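Multidrug resistance protein (Vibrio cholerae, PDB 1YC9) probably forms the outer membrane channel of a multidrug efflux system and may contribute to resistance against compounds such as puromycin and acriflavine. Local coordinates at residues A[133-138]-A[266-271]; A[257-262]-A[350-355]; A[335-338]-A[343-346]; A[118-123]-A[272-277]. The protein carries 1 engineered substitution. All blocks are in the same frame, centred on the assembly; numbering follows the deposited sequence.

Helix 260-281 is the common element of contacts 1, 2 and 4: contacts 1 and 4 join it to helix 117-183, contact 2 ties its start to helix 326-391. Contact 3 lies wholly within helix 326-391, whose tyrosines Y338 and Y345 pack on segment 266-271. Only contact 2 is a buried contact, and there the methyl of A352, itself touched by I262, covers a face of the arginine. Contacts 1 and 3 are surface contacts carried by one arginine each, bonded to a carboxylate in the first and to an amide oxygen in the second. Contact 4 is partly buried and rests on close packing, its centre about 16 Å from that of contact 1.

Contact 1. Residues A[133-138]-A[266-271]; sequences EAESVA and RWRAEA
E135 and R268 meet in a two-pronged salt bridge that spans the space between helix 117-183 and helix 260-281. Each carboxylate oxygen has its own donor: R268 NH1 lies 3.0 Å from E135 OE1, and R268 NH2 lies 2.5 Å from E135 OE2, a value short enough that its exact length should not be pressed. Both bonds are nearly straight, at 172° and 168°. Seen from the arginine the geometry is regular, because both oxygens sit at the end-on edge of the guanidinium close to its plane. Seen from the glutamate it is less so, since both nitrogens arrive from above the carboxylate plane and the two flat groups are turned 52° against each other. The glutamate reaches across with an extended chain, whereas the arginine is bent at its second torsion, and the two side chains cross at about a right angle. The third guanidinium nitrogen, R268 NE, is engaged too, in a salt bridge with E128 OE1, roughly two turns earlier on helix 117-183. One arginine therefore holds two acidic residues of the same helix. Within that helix, E133 O accepts from S136 OG and from V137 N, the latter at 3.3 Å, which satisfies the serine hydroxyl locally. Nearby, A134 and E135 also touch A264, bringing apolar packing beside the charges. With all three guanidinium nitrogens of R268 engaged by two carboxylates, its positive charge is probably well balanced at this partly exposed surface of the TolC-like helical barrel, and rotation of the guanidinium is restrained.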
loop_
_atom_site.group_PDB
_atom_site.type_symbol
_atom_site.label_atom_id
_atom_site.label_comp_id
_atom_site.label_asym_id
_atom_site.label_seq_id
_atom_site.Cartn_x
_atom_site.Cartn_y
_atom_site.Cartn_z
ATOM N N GLU A 133 -7.142 -20.546 -2.891
ATOM C CA GLU A 133 -8.459 -20.826 -3.482
ATOM C C GLU A 133 -9.491 -19.814 -2.969
ATOM O O GLU A 133 -10.247 -19.228 -3.742
ATOM C CB GLU A 133 -8.867 -22.261 -3.200
ATOM C CG GLU A 133 -8.085 -23.270 -3.993
ATOM C CD GLU A 133 -8.347 -24.719 -3.601
ATOM O OE1 GLU A 133 -9.044 -24.931 -2.598
ATOM O OE2 GLU A 133 -7.827 -25.621 -4.301
ATOM N N ALA A 134 -9.476 -19.568 -1.656
ATOM C CA ALA A 134 -10.342 -18.588 -1.028
ATOM C C ALA A 134 -10.037 -17.196 -1.556
ATOM O O ALA A 134 -10.952 -16.406 -1.806
ATOM C CB ALA A 134 -10.183 -18.629 0.494
ATOM N N GLU A 135 -8.762 -16.879 -1.753
ATOM C CA GLU A 135 -8.426 -15.566 -2.252
ATOM C C GLU A 135 -8.896 -15.369 -3.698
ATOM O O GLU A 135 -9.256 -14.261 -4.062
ATOM C CB GLU A 135 -6.942 -15.286 -2.102
ATOM C CG GLU A 135 -6.597 -15.098 -0.636
ATOM C CD GLU A 135 -5.145 -14.786 -0.401
ATOM O OE1 GLU A 135 -4.314 -15.144 -1.248
ATOM O OE2 GLU A 135 -4.830 -14.173 0.657
ATOM N N SER A 136 -8.953 -16.428 -4.488
ATOM C CA SER A 136 -9.491 -16.325 -5.846
ATOM C C SER A 136 -10.988 -15.960 -5.823
ATOM O O SER A 136 -11.451 -15.194 -6.661
ATOM C CB SER A 136 -9.251 -17.586 -6.689
ATOM O OG SER A 136 -9.998 -18.660 -6.215
ATOM N N VAL A 137 -11.723 -16.503 -4.853
ATOM C CA VAL A 137 -13.118 -16.093 -4.645
ATOM C C VAL A 137 -13.188 -14.620 -4.215
ATOM O O VAL A 137 -14.021 -13.845 -4.728
ATOM C CB VAL A 137 -13.816 -17.015 -3.604
ATOM C CG1 VAL A 137 -15.257 -16.560 -3.285
ATOM C CG2 VAL A 137 -13.780 -18.449 -4.125
ATOM N N ALA A 138 -12.364 -14.234 -3.241
ATOM C CA ALA A 138 -12.273 -12.828 -2.827
ATOM C C ALA A 138 -11.962 -11.915 -4.020
ATOM O O ALA A 138 -12.526 -10.807 -4.102
ATOM C CB ALA A 138 -11.245 -12.622 -1.690
ATOM N N ARG A 266 -7.693 -18.185 8.126
ATOM C CA ARG A 266 -7.765 -19.454 8.842
ATOM C C ARG A 266 -6.700 -20.434 8.353
ATOM O O ARG A 266 -5.901 -20.942 9.139
ATOM C CB ARG A 266 -9.156 -20.074 8.696
ATOM C CG ARG A 266 -9.316 -21.414 9.395
ATOM C CD ARG A 266 -10.623 -21.567 10.155
ATOM N N TRP A 267 -6.699 -20.691 7.049
ATOM C CA TRP A 267 -5.823 -21.667 6.460
ATOM C C TRP A 267 -4.339 -21.231 6.617
ATOM O O TRP A 267 -3.469 -22.071 6.736
ATOM C CB TRP A 267 -6.144 -21.849 4.969
ATOM C CG TRP A 267 -7.275 -22.726 4.747
ATOM C CD1 TRP A 267 -8.485 -22.391 4.216
ATOM C CD2 TRP A 267 -7.344 -24.115 5.074
ATOM N NE1 TRP A 267 -9.309 -23.495 4.184
ATOM C CE2 TRP A 267 -8.635 -24.571 4.702
ATOM C CE3 TRP A 267 -6.440 -25.028 5.613
ATOM C CZ2 TRP A 267 -9.022 -25.912 4.827
ATOM C CZ3 TRP A 267 -6.828 -26.379 5.743
ATOM C CH2 TRP A 267 -8.120 -26.789 5.372
ATOM N N ARG A 268 -4.076 -19.941 6.600
ATOM C CA ARG A 268 -2.705 -19.464 6.699
ATOM C C ARG A 268 -2.198 -19.647 8.109
ATOM O O ARG A 268 -1.002 -19.998 8.305
ATOM C CB ARG A 268 -2.575 -18.043 6.245
ATOM C CG ARG A 268 -2.642 -17.921 4.752
ATOM C CD ARG A 268 -1.864 -16.813 4.203
ATOM N NE ARG A 268 -1.842 -17.033 2.765
ATOM C CZ ARG A 268 -2.633 -16.434 1.914
ATOM N NH1 ARG A 268 -2.531 -16.738 0.608
ATOM N NH2 ARG A 268 -3.537 -15.538 2.345
ATOM N N ALA A 269 -3.091 -19.508 9.072
ATOM C CA ALA A 269 -2.762 -19.822 10.469
ATOM C C ALA A 269 -2.492 -21.339 10.672
ATOM O O ALA A 269 -1.533 -21.745 11.312
ATOM C CB ALA A 269 -3.810 -19.302 11.415
ATOM N N GLU A 270 -3.294 -22.201 10.014
ATOM C CA GLU A 270 -2.957 -23.619 9.938
ATOM C C GLU A 270 -1.575 -23.930 9.337
ATOM O O GLU A 270 -0.852 -24.741 9.879
ATOM C CB GLU A 270 -4.033 -24.400 9.158
ATOM C CG GLU A 270 -3.824 -25.912 9.264
ATOM C CD GLU A 270 -3.686 -26.377 10.698
ATOM O OE1 GLU A 270 -4.632 -26.074 11.450
ATOM O OE2 GLU A 270 -2.631 -26.991 11.072
ATOM N N ALA A 271 -1.240 -23.280 8.225
ATOM C CA ALA A 271 0.029 -23.456 7.550
ATOM C C ALA A 271 1.175 -23.069 8.489
ATOM O O ALA A 271 2.125 -23.848 8.674
ATOM C CB ALA A 271 0.063 -22.602 6.312
#

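Contact 2. Residues A[257-262]-A[350-355]; sequences GHRADI and VQALHE. Unlike the reference sequence in segment 350-355: H354 (reference Tyr).
A single carboxylate oxygen, E355 OE1, takes both end nitrogens of the R259 guanidinium, while D261 holds another edge of the same group. The result is a salt-bridge network around a buried arginine within the helical barrel of this outer membrane factor, at the point where helix 260-281 begins; R259 is at its N-cap position. R259 NH1 lies 2.9 Å and R259 NH2 3.1 Å from E355 OE1, and the bonds are bent, at 150° and 138°, as expected when two donors converge on one atom. D261 is gripped side-on with better geometry: R259 NE reaches D261 OD2 at 2.8 Å and R259 NH2 reaches D261 OD1 at 2.7 Å (167°), both on the syn side. The arginine chain, bent at its second and third torsions, folds back to present this edge. Two further bonds extend the network, R259 NH1 to A432 O and Q351 NE2 to E355 OE2, the latter at 3.0 Å and probably steadying the carboxylate from its other oxygen. One face of the guanidinium is covered by the methyl of A352, which sits over its centre with A352 CB 3.5 Å from R259 CZ. That methyl also touches I262, with A352 CB 3.8 Å from I262 CD1.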
loop_
_atom_site.group_PDB
_atom_site.type_symbol
_atom_site.label_atom_id
_atom_site.label_comp_id
_atom_site.label_asym_id
_atom_site.label_seq_id
_atom_site.Cartn_x
_atom_site.Cartn_y
_atom_site.Cartn_z
ATOM N N GLY A 257 -19.493 -16.940 7.289
ATOM C CA GLY A 257 -18.968 -18.119 6.612
ATOM C C GLY A 257 -18.768 -18.010 5.123
ATOM O O GLY A 257 -18.145 -18.863 4.500
ATOM N N HIS A 258 -19.316 -16.982 4.506
ATOM C CA HIS A 258 -18.992 -16.762 3.103
ATOM C C HIS A 258 -17.818 -15.751 2.978
ATOM O O HIS A 258 -17.515 -15.302 1.872
ATOM C CB HIS A 258 -20.231 -16.325 2.299
ATOM N N ARG A 259 -17.151 -15.402 4.086
ATOM C CA ARG A 259 -16.036 -14.457 3.974
ATOM C C ARG A 259 -14.797 -15.254 3.593
ATOM O O ARG A 259 -14.207 -15.966 4.438
ATOM C CB ARG A 259 -15.767 -13.710 5.269
ATOM C CG ARG A 259 -16.897 -12.824 5.745
ATOM C CD ARG A 259 -16.855 -11.453 5.215
ATOM N NE ARG A 259 -15.571 -10.729 5.341
ATOM C CZ ARG A 259 -15.474 -9.407 5.454
ATOM N NH1 ARG A 259 -16.568 -8.682 5.609
ATOM N NH2 ARG A 259 -14.296 -8.825 5.528
ATOM N N ALA A 260 -14.414 -15.138 2.332
ATOM C CA ALA A 260 -13.212 -15.793 1.833
ATOM C C ALA A 260 -11.945 -15.258 2.530
ATOM O O ALA A 260 -11.001 -16.000 2.717
ATOM C CB ALA A 260 -13.103 -15.629 0.314
ATOM N N ASP A 261 -11.917 -13.997 2.937
ATOM C CA ASP A 261 -10.748 -13.443 3.677
ATOM C C ASP A 261 -10.535 -14.121 5.028
ATOM O O ASP A 261 -9.398 -14.418 5.429
ATOM C CB ASP A 261 -10.803 -11.915 3.815
ATOM C CG ASP A 261 -12.054 -11.393 4.571
ATOM O OD1 ASP A 261 -12.032 -10.246 5.088
ATOM O OD2 ASP A 261 -13.125 -12.041 4.733
ATOM N N ILE A 262 -11.628 -14.394 5.748
ATOM C CA ILE A 262 -11.541 -15.128 7.001
ATOM C C ILE A 262 -11.079 -16.560 6.722
ATOM O O ILE A 262 -10.223 -17.089 7.429
ATOM C CB ILE A 262 -12.899 -15.146 7.754
ATOM C CG1 ILE A 262 -13.245 -13.732 8.203
ATOM C CG2 ILE A 262 -12.873 -16.099 8.921
ATOM C CD1 ILE A 262 -14.642 -13.568 8.772
ATOM N N VAL A 350 -12.369 -9.330 13.348
ATOM C CA VAL A 350 -12.774 -8.048 13.905
ATOM C C VAL A 350 -13.204 -7.099 12.793
ATOM O O VAL A 350 -14.268 -6.466 12.875
ATOM C CB VAL A 350 -11.629 -7.433 14.787
ATOM C CG1 VAL A 350 -11.935 -5.969 15.069
ATOM C CG2 VAL A 350 -11.425 -8.258 16.064
ATOM N N GLN A 351 -12.405 -7.003 11.749
ATOM C CA GLN A 351 -12.710 -6.149 10.642
ATOM C C GLN A 351 -13.995 -6.568 9.913
ATOM O O GLN A 351 -14.736 -5.687 9.466
ATOM C CB GLN A 351 -11.582 -6.121 9.638
ATOM C CG GLN A 351 -11.728 -5.006 8.564
ATOM C CD GLN A 351 -12.268 -3.585 9.040
ATOM O OE1 GLN A 351 -12.098 -3.086 10.252
ATOM N NE2 GLN A 351 -12.914 -2.907 8.058
ATOM N N ALA A 352 -14.253 -7.868 9.812
ATOM C CA ALA A 352 -15.460 -8.343 9.131
ATOM C C ALA A 352 -16.698 -7.991 9.957
ATOM O O ALA A 352 -17.698 -7.547 9.412
ATOM C CB ALA A 352 -15.390 -9.817 8.921
ATOM N N LEU A 353 -16.603 -8.156 11.271
ATOM C CA LEU A 353 -17.681 -7.796 12.159
ATOM C C LEU A 353 -17.943 -6.268 12.122
ATOM O O LEU A 353 -19.082 -5.834 12.235
ATOM C CB LEU A 353 -17.406 -8.266 13.594
ATOM C CG LEU A 353 -17.443 -9.789 13.870
ATOM C CD1 LEU A 353 -16.965 -10.119 15.261
ATOM C CD2 LEU A 353 -18.835 -10.387 13.657
ATOM N N HIS A 354 -16.886 -5.467 11.956
ATOM C CA HIS A 354 -16.988 -4.011 11.906
ATOM C C HIS A 354 -17.760 -3.665 10.621
ATOM O O HIS A 354 -18.643 -2.803 10.628
ATOM C CB HIS A 354 -15.573 -3.449 11.877
ATOM C CG HIS A 354 -15.445 -1.974 11.649
ATOM N ND1 HIS A 354 -14.268 -1.414 11.193
ATOM C CD2 HIS A 354 -16.296 -0.935 11.859
ATOM C CE1 HIS A 354 -14.400 -0.098 11.134
ATOM N NE2 HIS A 354 -15.623 0.214 11.521
ATOM N N GLU A 355 -17.380 -4.313 9.534
ATOM C CA GLU A 355 -17.965 -4.024 8.230
ATOM C C GLU A 355 -19.459 -4.339 8.221
ATOM O O GLU A 355 -20.293 -3.502 7.787
ATOM C CB GLU A 355 -17.264 -4.784 7.138
ATOM C CG GLU A 355 -15.955 -4.126 6.729
ATOM C CD GLU A 355 -15.060 -5.026 5.887
ATOM O OE1 GLU A 355 -15.563 -6.013 5.303
ATOM O OE2 GLU A 355 -13.852 -4.688 5.781
#

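Contact 3. Residues A[335-338]-A[343-346]; sequences EARY and AQYN
R337 and Q344, seven residues apart on helix 326-391, are joined by a hydrogen bond from R337 NH1 to Q344 OE1 of 2.9 Å. The side chain of R337 leaves the backbone heading away from segment 343-346, so the contact depends on how the rest of the chain turns. CG stands anti to the backbone N (chi1 169°), the bend at the second torsion (chi2 59°) redirects the chain, and the near-trans third torsion then carries the guanidinium along the helix surface toward residue 344. Q344 comes from the other end with a different shape: its CG is anti to the carbonyl carbon and the chain beyond is extended, which brings the amide oxygen to the guanidinium edge at NH1. The two side chains cross at about a right angle, and the guanidinium and amide planes are 76° apart. Consequently OE1 lies near the guanidinium plane, at its edge, while the donor is tilted well out of the carbonyl plane. A water donates to Q344 OE1 at 2.8 Å and, more weakly, accepts from R337 NH2 at 3.4 Å. The strongest partner of R337 is nevertheless E340, whose OE1 forms a salt bridge with NH1 between the two ends, so the glutamine adds a second acceptor to a nitrogen already engaged. This polar chain runs beside packing on two fronts. Y338 rests on A273 and V276, and Y345 on I262 and R266, all in helix 260-281, while A336 and A343 pack on A54 and M51 of the second subunit, and E335 bridges to K57 of that subunit.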
loop_
_atom_site.group_PDB
_atom_site.type_symbol
_atom_site.label_atom_id
_atom_site.label_comp_id
_atom_site.label_asym_id
_atom_site.label_seq_id
_atom_site.Cartn_x
_atom_site.Cartn_y
_atom_site.Cartn_z
ATOM N N GLU A 335 7.446 -19.822 15.554
ATOM C CA GLU A 335 6.404 -19.523 16.548
ATOM C C GLU A 335 5.863 -18.138 16.327
ATOM O O GLU A 335 4.684 -17.941 16.395
ATOM C CB GLU A 335 6.897 -19.633 18.007
ATOM C CG GLU A 335 7.277 -21.028 18.428
ATOM C CD GLU A 335 8.013 -21.076 19.758
ATOM O OE1 GLU A 335 8.319 -22.213 20.232
ATOM O OE2 GLU A 335 8.310 -19.969 20.321
ATOM N N ALA A 336 6.741 -17.174 16.068
ATOM C CA ALA A 336 6.372 -15.809 15.801
ATOM C C ALA A 336 5.457 -15.697 14.566
ATOM O O ALA A 336 4.490 -14.953 14.575
ATOM C CB ALA A 336 7.561 -14.998 15.597
ATOM N N ARG A 337 5.786 -16.426 13.526
ATOM C CA ARG A 337 4.951 -16.407 12.334
ATOM C C ARG A 337 3.565 -16.974 12.672
ATOM O O ARG A 337 2.563 -16.408 12.206
ATOM C CB ARG A 337 5.606 -17.170 11.174
ATOM C CG ARG A 337 4.688 -17.402 10.001
ATOM C CD ARG A 337 4.107 -16.127 9.353
ATOM N NE ARG A 337 3.003 -16.458 8.443
ATOM C CZ ARG A 337 1.864 -15.747 8.275
ATOM N NH1 ARG A 337 1.665 -14.562 8.864
ATOM N NH2 ARG A 337 0.951 -16.187 7.383
ATOM N N TYR A 338 3.497 -18.041 13.465
ATOM C CA TYR A 338 2.192 -18.580 13.898
ATOM C C TYR A 338 1.376 -17.568 14.658
ATOM O O TYR A 338 0.187 -17.379 14.422
ATOM C CB TYR A 338 2.356 -19.832 14.722
ATOM C CG TYR A 338 1.074 -20.342 15.265
ATOM C CD1 TYR A 338 0.828 -20.325 16.611
ATOM C CD2 TYR A 338 0.078 -20.833 14.410
ATOM C CE1 TYR A 338 -0.347 -20.772 17.127
ATOM C CE2 TYR A 338 -1.118 -21.267 14.923
ATOM C CZ TYR A 338 -1.327 -21.251 16.277
ATOM O OH TYR A 338 -2.519 -21.697 16.808
ATOM N N ALA A 343 -3.038 -13.672 14.876
ATOM C CA ALA A 343 -3.443 -12.302 15.107
ATOM C C ALA A 343 -4.075 -11.756 13.846
ATOM O O ALA A 343 -5.071 -11.013 13.925
ATOM C CB ALA A 343 -2.244 -11.425 15.528
ATOM N N GLN A 344 -3.501 -12.114 12.692
ATOM C CA GLN A 344 -4.051 -11.721 11.416
ATOM C C GLN A 344 -5.474 -12.269 11.228
ATOM O O GLN A 344 -6.355 -11.538 10.751
ATOM C CB GLN A 344 -3.151 -12.086 10.257
ATOM C CG GLN A 344 -1.945 -11.170 10.110
ATOM C CD GLN A 344 -0.902 -11.709 9.132
ATOM O OE1 GLN A 344 -0.721 -12.927 9.027
ATOM N NE2 GLN A 344 -0.167 -10.804 8.464
ATOM N N TYR A 345 -5.682 -13.519 11.613
ATOM C CA TYR A 345 -7.010 -14.128 11.547
ATOM C C TYR A 345 -7.974 -13.324 12.452
ATOM O O TYR A 345 -9.089 -12.956 12.031
ATOM C CB TYR A 345 -6.940 -15.603 11.967
ATOM C CG TYR A 345 -8.278 -16.249 12.176
ATOM C CD1 TYR A 345 -9.028 -16.698 11.083
ATOM C CD2 TYR A 345 -8.836 -16.353 13.445
ATOM C CE1 TYR A 345 -10.288 -17.250 11.264
ATOM C CE2 TYR A 345 -10.088 -16.917 13.638
ATOM C CZ TYR A 345 -10.796 -17.380 12.538
ATOM O OH TYR A 345 -12.035 -17.944 12.704
ATOM N N ASN A 346 -7.544 -13.061 13.690
ATOM C CA ASN A 346 -8.349 -12.349 14.658
ATOM C C ASN A 346 -8.707 -10.986 14.139
ATOM O O ASN A 346 -9.870 -10.585 14.222
ATOM C CB ASN A 346 -7.681 -12.319 16.044
ATOM C CG ASN A 346 -7.743 -13.725 16.768
ATOM O OD1 ASN A 346 -8.600 -14.540 16.479
ATOM N ND2 ASN A 346 -6.844 -13.960 17.722
HETATM O O HOH W 1 -2.098 -14.708 7.361
#

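Contact 4. Residues A[118-123]-A[272-277]; sequences NRAAVV and AAQQVG
The carbonyl oxygen of V123, a residue that packs against Q274, is hydrogen-bonded to two hydroxyls of its own helix, S127 OG and T126 OG1, the second of which it shares with V122 O. Across the interface itself no hydrogen bond is found; helices 117-183 and 260-281, neighbours in the helical barrel of this TolC-like fold, meet here by close packing. The two segments run in roughly opposite directions and approach most nearly at A120 and Q274, where A120 CA and Q274 CA are 5.3 Å apart. So short a spacing is possible because A120 carries only a methyl: A120 CB lies 3.7 Å from the backbone oxygen of Q274, and Q274 CB lies 3.5 Å from the backbone oxygen of A120, so each residue sets its beta carbon against the main chain of the other. Q274 then bends at its second torsion (chi2 -55°), which lays its aliphatic part across V123. The valine offers the branch that is anti to its backbone N (chi1 177°), and the two side chains cross at a slant. At the start of the long helix, N118 N and R119 N are bonded to the carboxylate of D113, while A120 and A121 also touch I278 further along helix 260-281. The tightest apolar touch is V123 CG1 to Q274 CG at 3.5 Å.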
loop_
_atom_site.group_PDB
_atom_site.type_symbol
_atom_site.label_atom_id
_atom_site.label_comp_id
_atom_site.label_asym_id
_atom_site.label_seq_id
_atom_site.Cartn_x
_atom_site.Cartn_y
_atom_site.Cartn_z
ATOM N N ASN A 118 8.207 -33.675 6.931
ATOM C CA ASN A 118 7.914 -33.488 5.515
ATOM C C ASN A 118 6.406 -33.525 5.286
ATOM O O ASN A 118 5.862 -32.766 4.509
ATOM C CB ASN A 118 8.639 -34.534 4.661
ATOM C CG ASN A 118 10.142 -34.420 4.733
ATOM O OD1 ASN A 118 10.657 -33.405 5.188
ATOM N ND2 ASN A 118 10.861 -35.438 4.217
ATOM N N ARG A 119 5.710 -34.397 5.985
ATOM C CA ARG A 119 4.286 -34.343 5.926
ATOM C C ARG A 119 3.778 -32.954 6.334
ATOM O O ARG A 119 2.896 -32.401 5.705
ATOM C CB ARG A 119 3.688 -35.390 6.847
ATOM C CG ARG A 119 2.187 -35.402 6.731
ATOM C CD ARG A 119 1.555 -36.552 7.483
ATOM N NE ARG A 119 1.781 -36.375 8.905
ATOM C CZ ARG A 119 1.303 -37.182 9.840
ATOM N NH1 ARG A 119 0.553 -38.216 9.502
ATOM N NH2 ARG A 119 1.572 -36.944 11.114
ATOM N N ALA A 120 4.339 -32.361 7.413
ATOM C CA ALA A 120 3.878 -31.064 7.848
ATOM C C ALA A 120 4.119 -30.010 6.788
ATOM O O ALA A 120 3.335 -29.075 6.615
ATOM C CB ALA A 120 4.615 -30.649 9.199
ATOM N N ALA A 121 5.186 -30.185 6.045
ATOM C CA ALA A 121 5.526 -29.276 4.951
ATOM C C ALA A 121 4.459 -29.339 3.890
ATOM O O ALA A 121 4.005 -28.307 3.385
ATOM C CB ALA A 121 6.850 -29.615 4.381
ATOM N N VAL A 122 4.006 -30.549 3.590
ATOM C CA VAL A 122 2.954 -30.658 2.589
ATOM C C VAL A 122 1.628 -30.145 3.102
ATOM O O VAL A 122 0.955 -29.448 2.371
ATOM C CB VAL A 122 2.844 -32.086 2.041
ATOM C CG1 VAL A 122 1.706 -32.201 1.049
ATOM C CG2 VAL A 122 4.142 -32.457 1.468
ATOM N N VAL A 123 1.287 -30.395 4.359
ATOM C CA VAL A 123 0.092 -29.801 4.937
ATOM C C VAL A 123 0.083 -28.267 4.929
ATOM O O VAL A 123 -0.927 -27.642 4.628
ATOM C CB VAL A 123 -0.169 -30.300 6.357
ATOM C CG1 VAL A 123 -1.361 -29.595 6.937
ATOM C CG2 VAL A 123 -0.431 -31.821 6.314
ATOM N N ALA A 272 0.999 -21.928 9.159
ATOM C CA ALA A 272 1.982 -21.466 10.180
ATOM C C ALA A 272 2.158 -22.434 11.333
ATOM O O ALA A 272 3.273 -22.644 11.781
ATOM C CB ALA A 272 1.632 -20.053 10.689
ATOM N N ALA A 273 1.071 -23.020 11.838
ATOM C CA ALA A 273 1.113 -24.009 12.878
ATOM C C ALA A 273 1.957 -25.198 12.452
ATOM O O ALA A 273 2.768 -25.701 13.200
ATOM C CB ALA A 273 -0.346 -24.474 13.241
ATOM N N GLN A 274 1.756 -25.658 11.221
ATOM C CA GLN A 274 2.511 -26.777 10.662
ATOM C C GLN A 274 3.996 -26.431 10.585
ATOM O O GLN A 274 4.847 -27.298 10.808
ATOM C CB GLN A 274 2.031 -27.107 9.241
ATOM C CG GLN A 274 0.592 -27.753 9.134
ATOM C CD GLN A 274 0.431 -29.003 9.966
ATOM O OE1 GLN A 274 -0.577 -29.193 10.635
ATOM N NE2 GLN A 274 1.399 -29.861 9.908
ATOM N N GLN A 275 4.296 -25.188 10.214
ATOM C CA GLN A 275 5.676 -24.716 10.143
ATOM C C GLN A 275 6.366 -24.700 11.529
ATOM O O GLN A 275 7.589 -24.878 11.609
ATOM C CB GLN A 275 5.774 -23.379 9.411
ATOM C CG GLN A 275 5.352 -23.497 7.966
ATOM C CD GLN A 275 5.112 -22.190 7.234
ATOM O OE1 GLN A 275 5.075 -22.191 5.996
ATOM N NE2 GLN A 275 4.885 -21.106 7.955
ATOM N N VAL A 276 5.601 -24.512 12.591
ATOM C CA VAL A 276 6.110 -24.631 13.943
ATOM C C VAL A 276 6.492 -26.084 14.137
ATOM O O VAL A 276 7.549 -26.395 14.704
ATOM C CB VAL A 276 5.101 -24.132 15.029
ATOM C CG1 VAL A 276 5.553 -24.496 16.413
ATOM C CG2 VAL A 276 4.876 -22.661 14.909
ATOM N N GLY A 277 5.621 -27.007 13.681
ATOM C CA GLY A 277 5.965 -28.396 13.759
ATOM C C GLY A 277 7.238 -28.776 13.018
ATOM O O GLY A 277 7.999 -29.585 13.516
#